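Local coordinates for phosphoribosylaminoimidazole-succinocarboxamide synthase (Saccharomyces cerevisiae, PDB 2CNQ), which catalyses the ATP-dependent joining of L-aspartate to the carboxylate of CAIR, giving SAICAR in the de novo synthesis of purine nucleotides, at residues A[38-43]-A[258-263]; A[58-63]-A[297-302]; A[214-219]-A[234-239]. One frame throughout, in Å; residues are numbered along the deposited sequence. Where two conformers were deposited one is given.

Contact 1 (A[38-43]-A[258-263]). With ADP (adenosine-5'-diphosphate), chain F.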
loop_
_atom_site.group_PDB
_atom_site.type_symbol
_atom_site.label_atom_id
_atom_site.label_comp_id
_atom_site.label_asym_id
_atom_site.label_seq_id
_atom_site.Cartn_x
_atom_site.Cartn_y
_atom_site.Cartn_z
ATOM N N ARG A 38 10.096 -6.129 -6.572
ATOM C CA ARG A 38 10.941 -5.730 -5.512
ATOM C C ARG A 38 10.162 -5.700 -4.216
ATOM O O ARG A 38 8.970 -5.489 -4.176
ATOM C CB ARG A 38 11.506 -4.349 -5.775
ATOM C CG ARG A 38 12.384 -4.295 -7.010
ATOM C CD ARG A 38 13.095 -2.996 -7.148
ATOM N NE ARG A 38 12.221 -1.855 -7.244
ATOM C CZ ARG A 38 11.882 -1.246 -8.367
ATOM N NH1 ARG A 38 11.168 -0.151 -8.329
ATOM N NH2 ARG A 38 12.248 -1.723 -9.531
ATOM N N ILE A 39 10.864 -5.875 -3.135
ATOM C CA ILE A 39 10.258 -5.734 -1.833
ATOM C C ILE A 39 11.232 -5.019 -0.969
ATOM O O ILE A 39 12.426 -5.184 -1.094
ATOM C CB ILE A 39 9.845 -7.076 -1.266
ATOM C CG1 ILE A 39 9.062 -6.921 0.029
ATOM C CG2 ILE A 39 11.021 -7.995 -1.087
ATOM C CD1 ILE A 39 8.362 -8.178 0.449
ATOM N N SER A 40 10.714 -4.202 -0.099
ATOM C CA SER A 40 11.522 -3.392 0.763
ATOM C C SER A 40 11.010 -3.509 2.148
ATOM O O SER A 40 9.884 -3.860 2.391
ATOM C CB SER A 40 11.426 -1.965 0.304
ATOM O OG SER A 40 10.104 -1.493 0.381
ATOM N N ALA A 41 11.862 -3.199 3.091
ATOM C CA ALA A 41 11.436 -3.129 4.469
ATOM C C ALA A 41 12.333 -2.132 5.103
ATOM O O ALA A 41 13.509 -2.060 4.792
ATOM C CB ALA A 41 11.561 -4.444 5.129
ATOM N N TYR A 42 11.779 -1.349 5.995
ATOM C CA TYR A 42 12.534 -0.313 6.641
ATOM C C TYR A 42 13.233 0.549 5.618
ATOM O O TYR A 42 14.343 1.006 5.838
ATOM C CB TYR A 42 13.484 -0.880 7.667
ATOM C CG TYR A 42 12.792 -1.772 8.642
ATOM C CD1 TYR A 42 11.944 -1.278 9.573
ATOM C CD2 TYR A 42 13.004 -3.121 8.613
ATOM C CE1 TYR A 42 11.337 -2.107 10.477
ATOM C CE2 TYR A 42 12.427 -3.958 9.485
ATOM C CZ TYR A 42 11.586 -3.461 10.415
ATOM O OH TYR A 42 11.023 -4.323 11.312
ATOM N N ASP A 43 12.555 0.806 4.514
ATOM C CA ASP A 43 13.035 1.705 3.481
ATOM C C ASP A 43 14.242 1.212 2.755
ATOM O O ASP A 43 14.883 1.984 2.088
ATOM C CB ASP A 43 13.227 3.113 3.981
ATOM C CG ASP A 43 11.940 3.762 4.281
ATOM O OD1 ASP A 43 11.837 4.354 5.347
ATOM O OD2 ASP A 43 11.012 3.682 3.462
ATOM N N TYR A 258 -0.010 -11.387 7.469
ATOM C CA TYR A 258 -0.302 -11.738 6.111
ATOM C C TYR A 258 0.065 -10.561 5.241
ATOM O O TYR A 258 -0.713 -10.061 4.451
ATOM C CB TYR A 258 -1.735 -12.159 5.939
ATOM C CG TYR A 258 -1.980 -13.371 6.763
ATOM C CD1 TYR A 258 -1.832 -14.614 6.220
ATOM C CD2 TYR A 258 -2.282 -13.271 8.099
ATOM C CE1 TYR A 258 -1.948 -15.741 6.999
ATOM C CE2 TYR A 258 -2.419 -14.391 8.884
ATOM C CZ TYR A 258 -2.247 -15.613 8.317
ATOM O OH TYR A 258 -2.358 -16.747 9.056
ATOM N N ASP A 259 1.306 -10.126 5.410
ATOM C CA ASP A 259 1.709 -8.842 4.914
ATOM C C ASP A 259 3.189 -8.703 5.114
ATOM O O ASP A 259 3.886 -9.620 5.494
ATOM C CB ASP A 259 0.930 -7.768 5.653
ATOM C CG ASP A 259 1.082 -7.907 7.132
ATOM O OD1 ASP A 259 2.227 -7.999 7.583
ATOM O OD2 ASP A 259 0.125 -8.053 7.845
ATOM N N LYS A 260 3.689 -7.530 4.833
ATOM C CA LYS A 260 5.097 -7.295 4.874
ATOM C C LYS A 260 5.657 -7.416 6.250
ATOM O O LYS A 260 6.861 -7.503 6.385
ATOM C CB LYS A 260 5.408 -5.910 4.356
ATOM C CG LYS A 260 6.882 -5.762 4.014
ATOM C CD LYS A 260 7.318 -4.338 3.878
ATOM C CE LYS A 260 6.649 -3.638 2.750
ATOM N NZ LYS A 260 7.465 -2.468 2.310
ATOM N N GLN A 261 4.837 -7.336 7.277
ATOM C CA GLN A 261 5.363 -7.398 8.607
ATOM C C GLN A 261 6.150 -8.666 8.827
ATOM O O GLN A 261 7.094 -8.663 9.584
ATOM C CB GLN A 261 4.277 -7.268 9.657
ATOM C CG GLN A 261 4.824 -6.905 10.991
ATOM C CD GLN A 261 5.423 -5.529 10.965
ATOM O OE1 GLN A 261 4.867 -4.623 10.370
ATOM N NE2 GLN A 261 6.566 -5.368 11.603
ATOM N N PHE A 262 5.803 -9.741 8.163
ATOM C CA PHE A 262 6.553 -10.946 8.295
ATOM C C PHE A 262 7.998 -10.687 7.937
ATOM O O PHE A 262 8.907 -11.130 8.608
ATOM C CB PHE A 262 5.972 -11.966 7.368
ATOM C CG PHE A 262 6.803 -13.168 7.262
ATOM C CD1 PHE A 262 7.495 -13.412 6.108
ATOM C CD2 PHE A 262 6.942 -14.026 8.326
ATOM C CE1 PHE A 262 8.304 -14.501 6.002
ATOM C CE2 PHE A 262 7.741 -15.118 8.225
ATOM C CZ PHE A 262 8.434 -15.355 7.058
ATOM N N LEU A 263 8.221 -10.003 6.826
ATOM C CA LEU A 263 9.565 -9.730 6.380
ATOM C C LEU A 263 10.213 -8.752 7.286
ATOM O O LEU A 263 11.349 -8.929 7.659
ATOM C CB LEU A 263 9.552 -9.214 4.964
ATOM C CG LEU A 263 10.908 -8.768 4.474
ATOM C CD1 LEU A 263 11.911 -9.905 4.442
ATOM C CD2 LEU A 263 10.783 -8.107 3.135
HETATM P PB ADP F . 9.395 0.377 2.913
HETATM O O1B ADP F . 10.517 0.590 1.952
HETATM O O2B ADP F . 8.656 1.632 3.290
HETATM O O3B ADP F . 8.524 -0.773 2.461
HETATM P PA ADP F . 8.746 -0.314 5.307
HETATM O O1A ADP F . 8.999 -1.228 6.443
HETATM O O2A ADP F . 7.495 -0.773 4.652
HETATM O O3A ADP F . 9.969 -0.083 4.340
HETATM O "O5'" ADP F . 8.467 1.154 5.773
HETATM C "C5'" ADP F . 7.214 1.451 6.352
HETATM C "C4'" ADP F . 7.135 2.841 6.950
HETATM O "O4'" ADP F . 8.028 2.876 8.058
HETATM C "C3'" ADP F . 7.571 3.873 5.942
HETATM O "O3'" ADP F . 6.868 5.081 6.166
HETATM C "C2'" ADP F . 9.022 4.024 6.277
HETATM O "O2'" ADP F . 9.489 5.304 5.938
HETATM C "C1'" ADP F . 9.027 3.839 7.776
HETATM N N9 ADP F . 10.292 3.316 8.279
HETATM C C8 ADP F . 11.026 2.403 7.666
HETATM N N7 ADP F . 12.136 2.135 8.365
HETATM C C5 ADP F . 12.094 2.883 9.455
HETATM C C6 ADP F . 12.993 3.013 10.580
HETATM N N6 ADP F . 14.126 2.269 10.603
HETATM N N1 ADP F . 12.630 3.896 11.528
HETATM C C2 ADP F . 11.480 4.631 11.451
HETATM N N3 ADP F . 10.600 4.539 10.427
HETATM C C4 ADP F . 10.871 3.680 9.415
HETATM O O HOH W 1 7.834 -3.564 -0.564
HETATM O O HOH W 2 7.551 -1.546 -0.295
#

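Contact 2 (A[58-63]-A[297-302])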
loop_
_atom_site.group_PDB
_atom_site.type_symbol
_atom_site.label_atom_id
_atom_site.label_comp_id
_atom_site.label_asym_id
_atom_site.label_seq_id
_atom_site.Cartn_x
_atom_site.Cartn_y
_atom_site.Cartn_z
ATOM N N THR A 58 -0.806 -5.084 -7.843
ATOM C CA THR A 58 -1.594 -4.477 -8.859
ATOM C C THR A 58 -2.990 -4.984 -8.798
ATOM O O THR A 58 -3.939 -4.233 -8.738
ATOM C CB THR A 58 -0.972 -4.745 -10.215
ATOM O OG1 THR A 58 0.321 -4.171 -10.267
ATOM C CG2 THR A 58 -1.771 -4.150 -11.313
ATOM N N LYS A 59 -3.137 -6.293 -8.848
ATOM C CA LYS A 59 -4.447 -6.874 -8.880
ATOM C C LYS A 59 -5.231 -6.569 -7.633
ATOM O O LYS A 59 -6.403 -6.312 -7.680
ATOM C CB LYS A 59 -4.299 -8.376 -9.046
ATOM C CG LYS A 59 -3.637 -8.793 -10.345
ATOM C CD LYS A 59 -4.339 -8.346 -11.627
ATOM C CE LYS A 59 -3.443 -8.678 -12.833
ATOM N NZ LYS A 59 -4.170 -8.586 -14.133
ATOM N N LEU A 60 -4.576 -6.600 -6.506
ATOM C CA LEU A 60 -5.264 -6.323 -5.271
ATOM C C LEU A 60 -5.675 -4.867 -5.232
ATOM O O LEU A 60 -6.757 -4.545 -4.827
ATOM C CB LEU A 60 -4.413 -6.719 -4.106
ATOM C CG LEU A 60 -5.091 -6.663 -2.757
ATOM C CD1 LEU A 60 -6.431 -7.333 -2.729
ATOM C CD2 LEU A 60 -4.181 -7.288 -1.761
ATOM N N SER A 61 -4.790 -4.004 -5.674
ATOM C CA SER A 61 -5.182 -2.622 -5.775
ATOM C C SER A 61 -6.390 -2.474 -6.629
ATOM O O SER A 61 -7.296 -1.747 -6.289
ATOM C CB SER A 61 -4.077 -1.797 -6.376
ATOM O OG SER A 61 -2.988 -1.651 -5.509
ATOM N N GLU A 62 -6.387 -3.119 -7.778
ATOM C CA GLU A 62 -7.525 -3.017 -8.657
ATOM C C GLU A 62 -8.778 -3.475 -8.001
ATOM O O GLU A 62 -9.827 -2.882 -8.163
ATOM C CB GLU A 62 -7.283 -3.789 -9.930
ATOM C CG GLU A 62 -6.218 -3.164 -10.802
ATOM C CD GLU A 62 -6.060 -3.930 -12.023
ATOM O OE1 GLU A 62 -6.760 -3.609 -13.004
ATOM O OE2 GLU A 62 -5.315 -4.895 -11.986
ATOM N N PHE A 63 -8.682 -4.544 -7.229
ATOM C CA PHE A 63 -9.833 -5.029 -6.513
ATOM C C PHE A 63 -10.393 -3.952 -5.622
ATOM O O PHE A 63 -11.579 -3.700 -5.587
ATOM C CB PHE A 63 -9.459 -6.241 -5.696
ATOM C CG PHE A 63 -10.512 -6.625 -4.740
ATOM C CD1 PHE A 63 -10.471 -6.162 -3.454
ATOM C CD2 PHE A 63 -11.578 -7.401 -5.129
ATOM C CE1 PHE A 63 -11.473 -6.456 -2.571
ATOM C CE2 PHE A 63 -12.567 -7.699 -4.251
ATOM C CZ PHE A 63 -12.521 -7.200 -2.978
ATOM N N GLU A 297 -6.059 -13.752 -1.634
ATOM C CA GLU A 297 -7.165 -14.670 -1.876
ATOM C C GLU A 297 -8.274 -14.430 -0.906
ATOM O O GLU A 297 -9.426 -14.447 -1.288
ATOM C CB GLU A 297 -6.662 -16.094 -1.792
ATOM C CG GLU A 297 -5.767 -16.423 -2.941
ATOM C CD GLU A 297 -5.424 -17.872 -3.065
ATOM O OE1 GLU A 297 -5.209 -18.320 -4.189
ATOM O OE2 GLU A 297 -5.351 -18.557 -2.037
ATOM N N THR A 298 -7.961 -14.215 0.352
ATOM C CA THR A 298 -9.000 -14.052 1.321
ATOM C C THR A 298 -9.730 -12.761 1.107
ATOM O O THR A 298 -10.940 -12.700 1.165
ATOM C CB THR A 298 -8.463 -14.138 2.688
ATOM O OG1 THR A 298 -7.835 -15.402 2.809
ATOM C CG2 THR A 298 -9.526 -14.090 3.730
ATOM N N LEU A 299 -8.991 -11.704 0.859
ATOM C CA LEU A 299 -9.613 -10.420 0.695
ATOM C C LEU A 299 -10.454 -10.362 -0.532
ATOM O O LEU A 299 -11.492 -9.754 -0.506
ATOM C CB LEU A 299 -8.548 -9.346 0.637
ATOM C CG LEU A 299 -7.865 -9.133 1.965
ATOM C CD1 LEU A 299 -6.639 -8.298 1.766
ATOM C CD2 LEU A 299 -8.815 -8.535 2.980
ATOM N N THR A 300 -9.976 -10.909 -1.631
ATOM C CA THR A 300 -10.689 -10.796 -2.882
ATOM C C THR A 300 -11.694 -11.871 -3.053
ATOM O O THR A 300 -12.585 -11.725 -3.851
ATOM C CB THR A 300 -9.772 -10.831 -4.073
ATOM O OG1 THR A 300 -9.145 -12.104 -4.181
ATOM C CG2 THR A 300 -8.742 -9.750 -4.042
ATOM N N GLY A 301 -11.547 -12.973 -2.344
ATOM C CA GLY A 301 -12.368 -14.124 -2.582
ATOM C C GLY A 301 -12.053 -14.791 -3.875
ATOM O O GLY A 301 -12.814 -15.618 -4.314
ATOM N N SER A 302 -10.950 -14.464 -4.504
ATOM C CA SER A 302 -10.566 -15.070 -5.733
ATOM C C SER A 302 -9.325 -15.871 -5.512
ATOM O O SER A 302 -8.600 -15.660 -4.575
ATOM C CB SER A 302 -10.238 -13.996 -6.760
ATOM O OG SER A 302 -11.393 -13.297 -7.171
#

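Contact 3 (A[214-219]-A[234-239]). With AMZ (aminoimidazole 4-carboxamide ribonucleotide), chain C; ADP (adenosine-5'-diphosphate), chain B.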
loop_
_atom_site.group_PDB
_atom_site.type_symbol
_atom_site.label_atom_id
_atom_site.label_comp_id
_atom_site.label_asym_id
_atom_site.label_seq_id
_atom_site.Cartn_x
_atom_site.Cartn_y
_atom_site.Cartn_z
ATOM N N ALA A 214 -5.472 -4.417 10.130
ATOM C CA ALA A 214 -5.059 -3.735 11.310
ATOM C C ALA A 214 -4.864 -2.268 11.052
ATOM O O ALA A 214 -5.272 -1.429 11.834
ATOM C CB ALA A 214 -3.804 -4.316 11.819
ATOM N N ASP A 215 -4.220 -1.975 9.946
ATOM C CA ASP A 215 -3.907 -0.640 9.568
ATOM C C ASP A 215 -3.572 -0.655 8.097
ATOM O O ASP A 215 -3.415 -1.692 7.481
ATOM C CB ASP A 215 -2.802 -0.074 10.448
ATOM C CG ASP A 215 -1.552 -0.870 10.458
ATOM O OD1 ASP A 215 -0.856 -0.764 11.474
ATOM O OD2 ASP A 215 -1.239 -1.522 9.458
ATOM N N THR A 216 -3.482 0.526 7.538
ATOM C CA THR A 216 -3.169 0.632 6.150
ATOM C C THR A 216 -2.709 2.028 5.865
ATOM O O THR A 216 -3.044 2.947 6.567
ATOM C CB THR A 216 -4.396 0.311 5.296
ATOM O OG1 THR A 216 -3.994 0.055 3.967
ATOM C CG2 THR A 216 -5.410 1.391 5.276
ATOM N N LYS A 217 -1.962 2.147 4.794
ATOM C CA LYS A 217 -1.518 3.398 4.268
ATOM C C LYS A 217 -2.134 3.617 2.946
ATOM O O LYS A 217 -1.917 2.852 2.024
ATOM C CB LYS A 217 -0.012 3.396 4.163
ATOM C CG LYS A 217 0.573 4.676 3.623
ATOM C CD LYS A 217 0.660 4.788 2.132
ATOM C CE LYS A 217 1.681 3.873 1.555
ATOM N NZ LYS A 217 1.690 3.879 0.072
ATOM N N PHE A 218 -2.918 4.658 2.843
ATOM C CA PHE A 218 -3.434 5.126 1.584
ATOM C C PHE A 218 -2.559 6.262 1.121
ATOM O O PHE A 218 -1.922 6.918 1.894
ATOM C CB PHE A 218 -4.835 5.661 1.747
ATOM C CG PHE A 218 -5.853 4.687 2.204
ATOM C CD1 PHE A 218 -6.123 3.551 1.492
ATOM C CD2 PHE A 218 -6.578 4.939 3.331
ATOM C CE1 PHE A 218 -7.125 2.722 1.883
ATOM C CE2 PHE A 218 -7.578 4.098 3.738
ATOM C CZ PHE A 218 -7.851 2.996 3.023
ATOM N N GLU A 219 -2.638 6.522 -0.159
ATOM C CA GLU A 219 -2.172 7.737 -0.727
ATOM C C GLU A 219 -3.286 8.371 -1.464
ATOM O O GLU A 219 -4.051 7.722 -2.147
ATOM C CB GLU A 219 -1.000 7.527 -1.651
ATOM C CG GLU A 219 0.177 6.971 -0.926
ATOM C CD GLU A 219 1.441 6.959 -1.708
ATOM O OE1 GLU A 219 2.332 6.183 -1.312
ATOM O OE2 GLU A 219 1.540 7.713 -2.688
ATOM N N GLU A 234 -1.211 2.451 -4.472
ATOM C CA GLU A 234 -1.755 1.161 -4.231
ATOM C C GLU A 234 -2.703 1.237 -3.071
ATOM O O GLU A 234 -2.631 2.115 -2.245
ATOM C CB GLU A 234 -0.667 0.143 -3.966
ATOM C CG GLU A 234 -0.020 0.316 -2.621
ATOM C CD GLU A 234 1.082 -0.650 -2.373
ATOM O OE1 GLU A 234 2.003 -0.255 -1.633
ATOM O OE2 GLU A 234 1.032 -1.773 -2.875
ATOM N N VAL A 235 -3.576 0.268 -3.027
ATOM C CA VAL A 235 -4.641 0.271 -2.051
ATOM C C VAL A 235 -4.721 -1.082 -1.421
ATOM O O VAL A 235 -4.920 -2.064 -2.103
ATOM C CB VAL A 235 -5.960 0.625 -2.698
ATOM C CG1 VAL A 235 -7.014 0.669 -1.639
ATOM C CG2 VAL A 235 -5.872 1.921 -3.438
ATOM N N LEU A 236 -4.589 -1.082 -0.113
ATOM C CA LEU A 236 -4.870 -2.235 0.725
ATOM C C LEU A 236 -4.197 -3.456 0.169
ATOM O O LEU A 236 -4.776 -4.517 0.004
ATOM C CB LEU A 236 -6.353 -2.395 0.924
ATOM C CG LEU A 236 -6.881 -1.399 1.922
ATOM C CD1 LEU A 236 -8.355 -1.196 1.730
ATOM C CD2 LEU A 236 -6.588 -1.864 3.327
ATOM N N THR A 237 -2.907 -3.313 -0.032
ATOM C CA THR A 237 -2.085 -4.437 -0.366
ATOM C C THR A 237 -1.323 -4.836 0.855
ATOM O O THR A 237 -1.268 -4.138 1.831
ATOM C CB THR A 237 -1.138 -4.138 -1.482
ATOM O OG1 THR A 237 -0.085 -3.352 -0.942
ATOM C CG2 THR A 237 -1.802 -3.446 -2.640
ATOM N N PRO A 238 -0.643 -5.969 0.805
ATOM C CA PRO A 238 0.108 -6.388 1.963
ATOM C C PRO A 238 1.393 -5.650 2.098
ATOM O O PRO A 238 2.047 -5.795 3.102
ATOM C CB PRO A 238 0.253 -7.895 1.782
ATOM C CG PRO A 238 -0.683 -8.243 0.665
ATOM C CD PRO A 238 -0.712 -7.035 -0.195
ATOM N N ASP A 239 1.741 -4.813 1.123
ATOM C CA ASP A 239 2.785 -3.835 1.344
ATOM C C ASP A 239 2.238 -2.656 2.106
ATOM O O ASP A 239 2.910 -2.116 2.953
ATOM C CB ASP A 239 3.349 -3.312 0.029
ATOM C CG ASP A 239 4.440 -4.116 -0.540
ATOM O OD1 ASP A 239 4.954 -3.706 -1.591
ATOM O OD2 ASP A 239 4.878 -5.090 0.054
HETATM O O5 AMZ C . 4.825 2.598 2.253
HETATM C C6 AMZ C . 4.830 3.339 3.214
HETATM N N2 AMZ C . 5.527 4.468 3.268
HETATM C C3A AMZ C . 4.030 3.035 4.384
HETATM C C7A AMZ C . 3.271 1.918 4.562
HETATM N N3 AMZ C . 2.980 0.882 3.754
HETATM N N1 AMZ C . 3.956 3.808 5.482
HETATM C C5 AMZ C . 3.156 3.191 6.322
HETATM N N AMZ C . 2.742 2.024 5.780
HETATM C C1 AMZ C . 1.800 1.110 6.376
HETATM C C2 AMZ C . 2.432 -0.041 7.100
HETATM C C3 AMZ C . 1.387 -0.388 8.121
HETATM O O2 AMZ C . 0.415 -1.160 7.454
HETATM O O1 AMZ C . 2.727 -1.079 6.189
HETATM O O AMZ C . 1.130 1.834 7.369
HETATM C C AMZ C . 0.827 0.983 8.464
HETATM C C4 AMZ C . 1.365 1.565 9.730
HETATM O O3 AMZ C . 2.771 1.380 9.751
HETATM P P AMZ C . 3.562 1.755 11.084
HETATM O OP1 AMZ C . 3.559 3.244 11.202
HETATM O O4 AMZ C . 4.947 1.205 10.837
HETATM O OP2 AMZ C . 2.887 1.124 12.258
HETATM P PB ADP B . 7.703 4.409 -2.753
HETATM O O1B ADP B . 6.677 3.773 -1.937
HETATM O O2B ADP B . 7.828 5.848 -2.480
HETATM O O3B ADP B . 9.034 3.835 -2.751
HETATM P PA ADP B . 6.491 3.162 -5.016
HETATM O O1A ADP B . 5.319 2.706 -4.267
HETATM O O2A ADP B . 7.488 2.192 -5.438
HETATM O O3A ADP B . 7.200 4.342 -4.258
HETATM O "O5'" ADP B . 6.050 3.925 -6.316
HETATM C "C5'" ADP B . 4.882 4.703 -6.449
HETATM C "C4'" ADP B . 5.256 6.154 -6.499
HETATM O "O4'" ADP B . 4.282 6.786 -7.326
HETATM C "C3'" ADP B . 5.171 6.850 -5.176
HETATM O "O3'" ADP B . 6.010 7.979 -5.170
HETATM C "C2'" ADP B . 3.748 7.338 -5.162
HETATM O "O2'" ADP B . 3.519 8.376 -4.262
HETATM C "C1'" ADP B . 3.600 7.767 -6.572
HETATM N N9 ADP B . 2.264 7.832 -7.084
HETATM C C8 ADP B . 1.264 6.990 -6.818
HETATM N N7 ADP B . 0.188 7.245 -7.514
HETATM C C5 ADP B . 0.513 8.311 -8.262
HETATM C C6 ADP B . -0.163 9.072 -9.245
HETATM N N6 ADP B . -1.395 8.778 -9.607
HETATM N N1 ADP B . 0.435 10.140 -9.759
HETATM C C2 ADP B . 1.693 10.405 -9.419
HETATM N N3 ADP B . 2.453 9.721 -8.577
HETATM C C4 ADP B . 1.845 8.686 -8.001
HETATM O O HOH W 3 -3.592 0.870 1.527
HETATM O O HOH W 4 3.098 2.176 -2.385
HETATM O O HOH W 5 -0.822 3.125 -0.438
HETATM O O HOH W 6 2.953 0.789 0.661
HETATM O O HOH W 7 -3.906 4.546 -1.724
#

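Contact 1 (A[38-43]-A[258-263])
The chain of Lys260 passes along the Ser40 carbonyl, and its NZ comes within 2.0 Å of ADP O3B, an overlap so close that this lysine position, one of two deposited, and this nucleotide probably do not coexist. The pair builds one wall of a nucleotide site, with the short strand 40-41 on one side and the entry to helix 261-269 on the other. Lys260 NZ donates to Ser40 O at 2.8 Å, coming from above the carbonyl plane, while any link from this amine to the phosphates remains doubtful. Its chain is extended except for a bend at chi3 (-64°), which brings NZ over the Ser40 carbonyl. Beyond Ser40 the backbone grips the diphosphate itself: Tyr42 N gives an almost straight bond to ADP O1A at 2.8 Å, and Asp43 N donates to the bridging O3A. At the ribose, ADP O2' donates to Asp43 OD1, an oxygen that also meets His170; Asp171 and Arg264 add to the hold on the nucleotide. The helix entrance is capped by Asp259, whose OD1 accepts from Gln261 N at 2.7 Å on its anti lone pair. Away from the phosphates the contact turns apolar: Leu263 sends CD2 past the Ala41 methyl to meet Ile39 tip to tip, CD2 to Ile39 CD1 at 3.6 Å.

Contact 2 (A[58-63]-A[297-302])
Thr300 presses its methyl against Phe63 and Leu60, which lie one turn apart on helix 53-67. Its CG2 stands over one face of the Phe63 ring, 4.0 Å from the centroid and displaced toward the rim, a CH-pi contact. The same methyl touches Leu60 CD1 at 3.6 Å, so one carbon fills the notch between an aromatic and an aliphatic side chain. Phe63 reaches over because its CG is anti to the backbone N (chi1 169°), which brings CZ to 3.7 Å from Leu299 O; that carbonyl is bonded to Tyr205 OH. Packing is already slacker at Leu60 CD2 and Leu299 CD1, 4.4 Å apart. On the solvent side the helix simply ends: Gly301 leaves helical geometry with positive phi, and both it and Ser302 are exposed. The polar end of Thr300 serves its own chain, with OG1 bonded to Tyr296 O and accepting from Ser302 N at 3.0 Å. No hydrogen bond crosses between the segments. The result is a helix-helix contact made by side chains, in which the last turn of helix 282-300, finished by an ST turn, rests on the middle of helix 53-67.

Contact 3 (A[214-219]-A[234-239])
With chi1 at -164°, Thr216 swings OG1 away from its own N and against Leu236 CD2, 3.3 Å off, the two side chains crossing at about a right angle. Leu236 reaches back with both methyls, CD1 going to the edge of the Phe218 ring at CE1, 4.1 Å away. Val235 CG1 meets the same ring carbon near the ring plane, while Thr216 CG2 sits over a face. Helix 185-209 adds Ala195 and Leu198 to the apolar side.

No direct hydrogen bond joins the segments; buried waters fill the gap where the second strand is broken. One accepts from Leu236 N at 2.7 Å, donates to Lys217 O and bonds Thr216 OG1, which is also tied to Ser241. A second accepts from Lys217 NZ and has Lys217 O and Glu234 O in range, and a third accepts from Glu219 N beside Glu234 O. Lys217, bent at chi2 and chi3, lays its chain along the imidazole of the bound AMZ, its CB 3.5 Å from AMZ N. Its NZ forms a salt bridge with Glu219 OE1 at 2.8 Å and another with Asp233; Glu234 OE1, 4.5 Å from Lys217 NZ, adds a nearby opposite charge and is linked by water to the ligand. Glu234 OE2 accepts from Thr237 OG1 from above the carboxylate plane and pairs with Arg21.

Along the strand, Asp215 OD2 accepts from AMZ O2 and Glu219 OE2 from ADP O2', each at 2.6 Å. This is part of the active site of SAICAR synthetase: a beta hairpin whose strand 211-223 contacts AMZ through Asp215 and ADP through Glu219, and whose partner strand 228-245 is broken at 234-239, with waters between.

Contacts 1 and 3 are buried and lined with ligands, whereas contact 2 is only partly buried and has an exposed end. Their chemistry follows: backbone N-H groups on the diphosphate, a lysine on a carbonyl and a small apolar patch in contact 1, carboxylates, waters and a lysine in contact 3, methyls on an aromatic ring in contact 2. Segment 234-239 links them. Its Pro238 O probably accepts from Lys260 N of contact 1, 2.9 Å away, and its Val235 N probably donates to Ser61 OG of contact 2 at 3.2 Å. Contacts 1 and 2 do not touch, their nearest atoms lying about 7 Å apart, but their helices 261-269 and 282-300 are consecutive in the chain.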